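Side-chain contacts in uncharacterized protein (Pseudomonas syringae pv. tomato, PDB 3K4I), which is of unknown function but belongs to the RraA family, with a mixed beta-sheet core and magnesium ions bound in the crystal: residues 192-195 with 196-200; 28-31 with 32-35. All coordinates share one frame; numbering follows the deposited sequence.

Contact 1 of 2, residues 192-195 with 196-200; sequences RARA and VEQTE. With MG (magnesium ion), chain E.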
ATOM      1  N   ARG C 192      10.602  28.173  -8.926  1.00  8.05           N
ATOM      2  CA  ARG C 192      11.675  27.239  -9.224  1.00  7.86           C
ATOM      3  C   ARG C 192      11.151  25.881  -9.727  1.00  7.22           C
ATOM      4  O   ARG C 192      11.724  25.301 -10.662  1.00  7.48           O
ATOM      5  CB  ARG C 192      12.587  27.050  -7.993  1.00  8.31           C
ATOM      6  CG  ARG C 192      13.476  28.266  -7.764  1.00  8.96           C
ATOM      7  CD  ARG C 192      14.233  28.164  -6.459  1.00 10.54           C
ATOM      8  NE  ARG C 192      15.069  29.348  -6.249  1.00 10.30           N
ATOM      9  CZ  ARG C 192      16.373  29.316  -5.989  1.00 13.21           C
ATOM     10  NH1 ARG C 192      17.008  28.155  -5.859  1.00 10.58           N
ATOM     11  NH2 ARG C 192      17.036  30.459  -5.835  1.00 11.27           N
ATOM     12  N   ALA C 193      10.043  25.412  -9.145  1.00  6.83           N
ATOM     13  CA  ALA C 193       9.454  24.133  -9.510  1.00  4.63           C
ATOM     14  C   ALA C 193       8.979  24.169 -10.955  1.00  6.19           C
ATOM     15  O   ALA C 193       9.125  23.209 -11.688  1.00  6.34           O
ATOM     16  CB  ALA C 193       8.282  23.763  -8.573  1.00  4.85           C
ATOM     17  N   ARG C 194       8.406  25.298 -11.357  1.00  6.66           N
ATOM     18  CA  ARG C 194       7.954  25.409 -12.731  1.00  9.33           C
ATOM     19  C   ARG C 194       9.117  25.285 -13.735  1.00  9.88           C
ATOM     20  O   ARG C 194       8.966  24.699 -14.822  1.00 10.15           O
ATOM     21  CB  ARG C 194       7.268  26.757 -12.889  1.00 12.37           C
ATOM     22  CG  ARG C 194       6.433  26.831 -14.112  1.00 31.40           C
ATOM     23  CD  ARG C 194       6.456  28.225 -14.627  1.00 18.64           C
ATOM     24  NE  ARG C 194       5.936  29.194 -13.664  1.00 32.05           N
ATOM     25  CZ  ARG C 194       5.578  30.432 -13.990  1.00 20.79           C
ATOM     26  NH1 ARG C 194       5.654  30.842 -15.259  1.00 32.63           N
ATOM     27  NH2 ARG C 194       5.117  31.256 -13.062  1.00 32.32           N
ATOM     28  N   ALA C 195      10.248  25.897 -13.397  1.00  9.40           N
ATOM     29  CA  ALA C 195      11.455  25.851 -14.195  1.00  9.06           C
ATOM     30  C   ALA C 195      12.033  24.431 -14.251  1.00  7.88           C
ATOM     31  O   ALA C 195      12.489  23.979 -15.300  1.00  7.46           O
ATOM     32  CB  ALA C 195      12.482  26.842 -13.645  1.00  9.05           C
ATOM     33  N   VAL C 196      12.033  23.726 -13.110  1.00  6.77           N
ATOM     34  CA  VAL C 196      12.423  22.318 -13.093  1.00  7.32           C
ATOM     35  C   VAL C 196      11.560  21.458 -14.043  1.00  8.52           C
ATOM     36  O   VAL C 196      12.091  20.661 -14.834  1.00  9.40           O
ATOM     37  CB  VAL C 196      12.348  21.749 -11.654  1.00  8.47           C
ATOM     38  CG1 VAL C 196      12.547  20.222 -11.661  1.00  9.03           C
ATOM     39  CG2 VAL C 196      13.377  22.414 -10.778  1.00  9.99           C
ATOM     40  N   GLU C 197      10.247  21.661 -13.998  1.00  8.49           N
ATOM     41  CA  GLU C 197       9.322  20.909 -14.845  1.00 10.64           C
ATOM     42  C   GLU C 197       9.592  21.202 -16.310  1.00 10.52           C
ATOM     43  O   GLU C 197       9.610  20.281 -17.130  1.00 10.04           O
ATOM     44  CB  GLU C 197       7.847  21.179 -14.479  1.00 12.37           C
ATOM     45  CG  GLU C 197       7.481  20.508 -13.137  1.00 21.05           C
ATOM     46  CD  GLU C 197       6.017  20.099 -12.992  1.00 15.22           C
ATOM     47  OE1 GLU C 197       5.200  20.431 -13.897  1.00 21.65           O
ATOM     48  OE2 GLU C 197       5.703  19.434 -11.968  1.00 20.47           O
ATOM     49  N   GLN C 198       9.835  22.474 -16.630  1.00 11.21           N
ATOM     50  CA  GLN C 198      10.122  22.843 -18.022  1.00 12.21           C
ATOM     51  C   GLN C 198      11.378  22.170 -18.568  1.00 11.90           C
ATOM     52  O   GLN C 198      11.328  21.556 -19.638  1.00 11.77           O
ATOM     53  CB  GLN C 198      10.186  24.365 -18.208  1.00 14.40           C
ATOM     54  CG  GLN C 198       8.811  25.023 -18.237  1.00 32.64           C
ATOM     55  CD  GLN C 198       8.871  26.532 -18.063  1.00 17.91           C
ATOM     56  OE1 GLN C 198       9.890  27.087 -17.618  1.00 33.14           O
ATOM     57  NE2 GLN C 198       7.779  27.212 -18.422  1.00 33.30           N
ATOM     58  N   THR C 199      12.481  22.252 -17.812  1.00 12.21           N
ATOM     59  CA  THR C 199      13.748  21.593 -18.185  1.00 12.81           C
ATOM     60  C   THR C 199      13.554  20.090 -18.394  1.00 12.29           C
ATOM     61  O   THR C 199      14.041  19.512 -19.379  1.00 11.16           O
ATOM     62  CB  THR C 199      14.863  21.846 -17.131  1.00 13.17           C
ATOM     63  OG1 THR C 199      15.181  23.243 -17.106  1.00 17.91           O
ATOM     64  CG2 THR C 199      16.118  21.057 -17.478  1.00 17.27           C
ATOM     65  N   GLU C 200      12.822  19.466 -17.478  1.00 13.04           N
ATOM     66  CA  GLU C 200      12.590  18.026 -17.524  1.00 13.77           C
ATOM     67  C   GLU C 200      11.725  17.597 -18.694  1.00 12.43           C
ATOM     68  O   GLU C 200      11.932  16.523 -19.273  1.00 11.37           O
ATOM     69  CB  GLU C 200      11.882  17.568 -16.271  1.00 15.64           C
ATOM     70  CG  GLU C 200      12.745  17.336 -15.100  1.00 26.94           C
ATOM     71  CD  GLU C 200      11.986  16.580 -14.036  1.00 18.90           C
ATOM     72  OE1 GLU C 200      10.883  16.013 -14.347  1.00 25.99           O
ATOM     73  OE2 GLU C 200      12.499  16.547 -12.901  1.00 26.85           O
TER
HETATM   74 MG    MG E 501       8.930  15.569 -13.065  1.00 15.24          MG
HETATM   75  O   HOH W   1      10.050  14.556 -11.784  1.00  7.48           O
HETATM   76  O   HOH W   2       7.708  16.763 -14.381  1.00 11.94           O
HETATM   77  O   HOH W   3       9.524  17.370 -12.074  1.00 22.16           O
HETATM   78  O   HOH W   4       7.415  14.949 -11.949  1.00 15.05           O
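The carbonyl oxygen of Ala-195 receives two donors from Thr-199. The main one is Thr-199 N at 3.0 Å, nearly straight with an N-H...O angle of 175°; the second is a weak bond from Thr-199 OG1, 3.3 Å from Ala-195 O. That hydroxyl can bend back over the preceding turn because OG1 lies anti to its own carbonyl carbon and beside the backbone N (chi1 -65°). Upstream, the same i to i+4 ladder runs from Val-196 N to Arg-192 O, Glu-197 N to Ala-193 O and Gln-198 N to Arg-194 O. The CG2 methyl of Val-196 leans on the acceptor of its own backbone N, 3.3 Å from Arg-192 O. All nine residues belong to the long helix 186-207, which packs against helix 25-33 through Arg-192, Ala-193 and Val-196. On another side of the helix, Arg-194 and Gln-198 run side by side and point the same way. They meet loosely, Arg-194 CD lying 4.1 Å from Gln-198 NE2, and the guanidinium and amide planes stand 78° apart, so the flat groups do not stack; the guanidinium instead forms a salt bridge with Glu-19. Glu-197 sets its CG methylene 3.5 Å from Ala-193 O, while its carboxylate is held by Ser-27 and the backbone N of Asp-24. One turn further on, Glu-200 extends to a magnesium ion and binds it through OE1 at 2.4 Å, with OE2 farther from the metal. Four waters and Asp-102 of the second subunit complete six ligands, making the ion a bridge between two chains.

Contact 2 of 2, residues 28-31 with 32-35; sequences LSDA and LDSL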
ATOM      1  N   LEU C  28       8.455  20.330  -6.761  1.00  7.29           N
ATOM      2  CA  LEU C  28       8.457  21.178  -5.588  1.00  7.60           C
ATOM      3  C   LEU C  28       9.575  20.790  -4.646  1.00  7.68           C
ATOM      4  O   LEU C  28      10.256  21.654  -4.109  1.00  8.06           O
ATOM      5  CB  LEU C  28       7.107  21.123  -4.871  1.00  9.12           C
ATOM      6  CG  LEU C  28       6.071  21.923  -5.687  1.00  8.26           C
ATOM      7  CD1 LEU C  28       4.685  21.498  -5.308  1.00 10.69           C
ATOM      8  CD2 LEU C  28       6.278  23.439  -5.484  1.00 10.40           C
ATOM      9  N   SER C  29       9.789  19.482  -4.514  1.00  6.68           N
ATOM     10  CA  SER C  29      10.888  18.975  -3.686  1.00  6.40           C
ATOM     11  C   SER C  29      12.268  19.367  -4.250  1.00  6.23           C
ATOM     12  O   SER C  29      13.148  19.824  -3.502  1.00  6.21           O
ATOM     13  CB  SER C  29      10.773  17.466  -3.550  1.00  6.25           C
ATOM     14  OG  SER C  29      11.832  16.964  -2.724  1.00  9.03           O
ATOM     15  N   ASP C  30      12.451  19.243  -5.559  1.00  5.54           N
ATOM     16  CA  ASP C  30      13.727  19.665  -6.202  1.00  6.44           C
ATOM     17  C   ASP C  30      13.957  21.174  -6.012  1.00  6.97           C
ATOM     18  O   ASP C  30      15.079  21.618  -5.752  1.00  6.88           O
ATOM     19  CB  ASP C  30      13.729  19.292  -7.698  1.00  7.82           C
ATOM     20  CG  ASP C  30      13.768  17.785  -7.935  1.00 10.02           C
ATOM     21  OD1 ASP C  30      13.846  17.001  -6.959  1.00  6.98           O
ATOM     22  OD2 ASP C  30      13.669  17.363  -9.124  1.00  8.57           O
ATOM     23  N   ALA C  31      12.880  21.957  -6.062  1.00  6.37           N
ATOM     24  CA  ALA C  31      12.968  23.405  -5.837  1.00  7.03           C
ATOM     25  C   ALA C  31      13.386  23.717  -4.398  1.00  6.49           C
ATOM     26  O   ALA C  31      14.255  24.556  -4.146  1.00  5.51           O
ATOM     27  CB  ALA C  31      11.629  24.072  -6.156  1.00  7.82           C
ATOM     28  N   LEU C  32      12.734  23.056  -3.458  1.00  5.71           N
ATOM     29  CA  LEU C  32      13.120  23.190  -2.057  1.00  6.18           C
ATOM     30  C   LEU C  32      14.586  22.815  -1.857  1.00  5.71           C
ATOM     31  O   LEU C  32      15.307  23.535  -1.180  1.00  5.52           O
ATOM     32  CB  LEU C  32      12.243  22.348  -1.171  1.00  7.17           C
ATOM     33  CG  LEU C  32      10.865  22.954  -0.928  1.00  5.49           C
ATOM     34  CD1 LEU C  32       9.979  21.816  -0.365  1.00  7.80           C
ATOM     35  CD2 LEU C  32      10.924  24.122   0.065  1.00  8.19           C
ATOM     36  N   ASP C  33      15.011  21.712  -2.474  1.00  6.25           N
ATOM     37  CA  ASP C  33      16.384  21.234  -2.301  1.00  7.03           C
ATOM     38  C   ASP C  33      17.367  22.304  -2.761  1.00  7.34           C
ATOM     39  O   ASP C  33      18.436  22.467  -2.178  1.00  7.67           O
ATOM     40  CB  ASP C  33      16.640  19.970  -3.136  1.00  7.56           C
ATOM     41  CG  ASP C  33      16.076  18.718  -2.513  1.00  9.19           C
ATOM     42  OD1 ASP C  33      15.525  18.782  -1.388  1.00  8.82           O
ATOM     43  OD2 ASP C  33      16.193  17.662  -3.177  1.00  8.13           O
ATOM     44  N   SER C  34      17.011  23.027  -3.833  1.00  7.51           N
ATOM     45  CA  SER C  34      17.852  24.117  -4.348  1.00  6.58           C
ATOM     46  C   SER C  34      17.945  25.290  -3.393  1.00  6.55           C
ATOM     47  O   SER C  34      18.800  26.173  -3.557  1.00  7.25           O
ATOM     48  CB  SER C  34      17.388  24.585  -5.754  1.00  5.34           C
ATOM     49  OG  SER C  34      16.212  25.355  -5.684  1.00  7.53           O
ATOM     50  N   LEU C  35      17.068  25.297  -2.390  1.00  7.43           N
ATOM     51  CA  LEU C  35      17.085  26.299  -1.331  1.00  9.08           C
ATOM     52  C   LEU C  35      17.640  25.711  -0.017  1.00  9.14           C
ATOM     53  O   LEU C  35      17.718  26.407   0.989  1.00 10.99           O
ATOM     54  CB  LEU C  35      15.702  26.962  -1.167  1.00  9.70           C
ATOM     55  CG  LEU C  35      15.205  27.754  -2.414  1.00  5.59           C
ATOM     56  CD1 LEU C  35      13.705  28.034  -2.359  1.00 10.78           C
ATOM     57  CD2 LEU C  35      15.994  29.039  -2.625  1.00 10.36           C
TER
HETATM   58  O   HOH W   5      14.012  16.493  -4.257  1.00 10.03           O
HETATM   59  O   HOH W   6      12.789  18.495  -0.510  1.00 11.95           O
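Across residues 28-34 the backbone keeps alpha-helical i to i+4 bonding, with Leu-32 N, Asp-33 N and Ser-34 N donating to Leu-28 O, Ser-29 O and Asp-30 O. At the last of these turns Ser-34 adds a side-chain bond: its OG donates to Ala-31 O at 2.6 Å, approaching with a C=O...O angle of 128°. A chi1 of 75° makes this possible, since it puts the hydroxyl between the backbone N and the carbonyl carbon, turned back onto the preceding turn. Residues 28-33 belong to helix 25-33, whose Leu-32 packs on Val-179 and Val-181 of strand 177-181. On the polar side, two waters join the turns. One accepts from Ser-29 OG at 2.7 Å and donates to Asp-30 OD1 and to Asp-33 OD2; the other lies within hydrogen-bonding distance of Ser-29 OG and of Asp-33 OD1, 2.9 Å from each, though it has more acceptors in reach than protons to give. The two carboxylates come within 4.5 Å, Asp-30 OD1 to Asp-33 OD2, and their like charges are probably offset by two arginines of the second subunit: Arg-123 forms a salt bridge with Asp-30, and Arg-148 does so with Asp-33.

In the fold
Contacts 1 and 2 have centres 11 Å apart and lie on two helices packed against each other, 186-207 and 25-33. At one end of their interface Arg-192 of contact 1 reaches contact 2: its NH1 is 2.9 Å from Ser-34 OG, a probable hydrogen bond, and its CZ lies 3.4 Å from Leu-35 CD2. Nearby, Arg-192 CB packs against Ala-31 CB. At the other end both contacts approach the magnesium ion, which Glu-200 of contact 1 binds directly, whereas the nearest side-chain atom of Asp-30 stays about 6 Å from it. Asp-30 OD2 and Glu-200 OE2 lie 4.0 Å apart, like charges that the metal probably helps to offset. Glu-200, Ser-29, Asp-30 and Asp-33 also meet the second subunit.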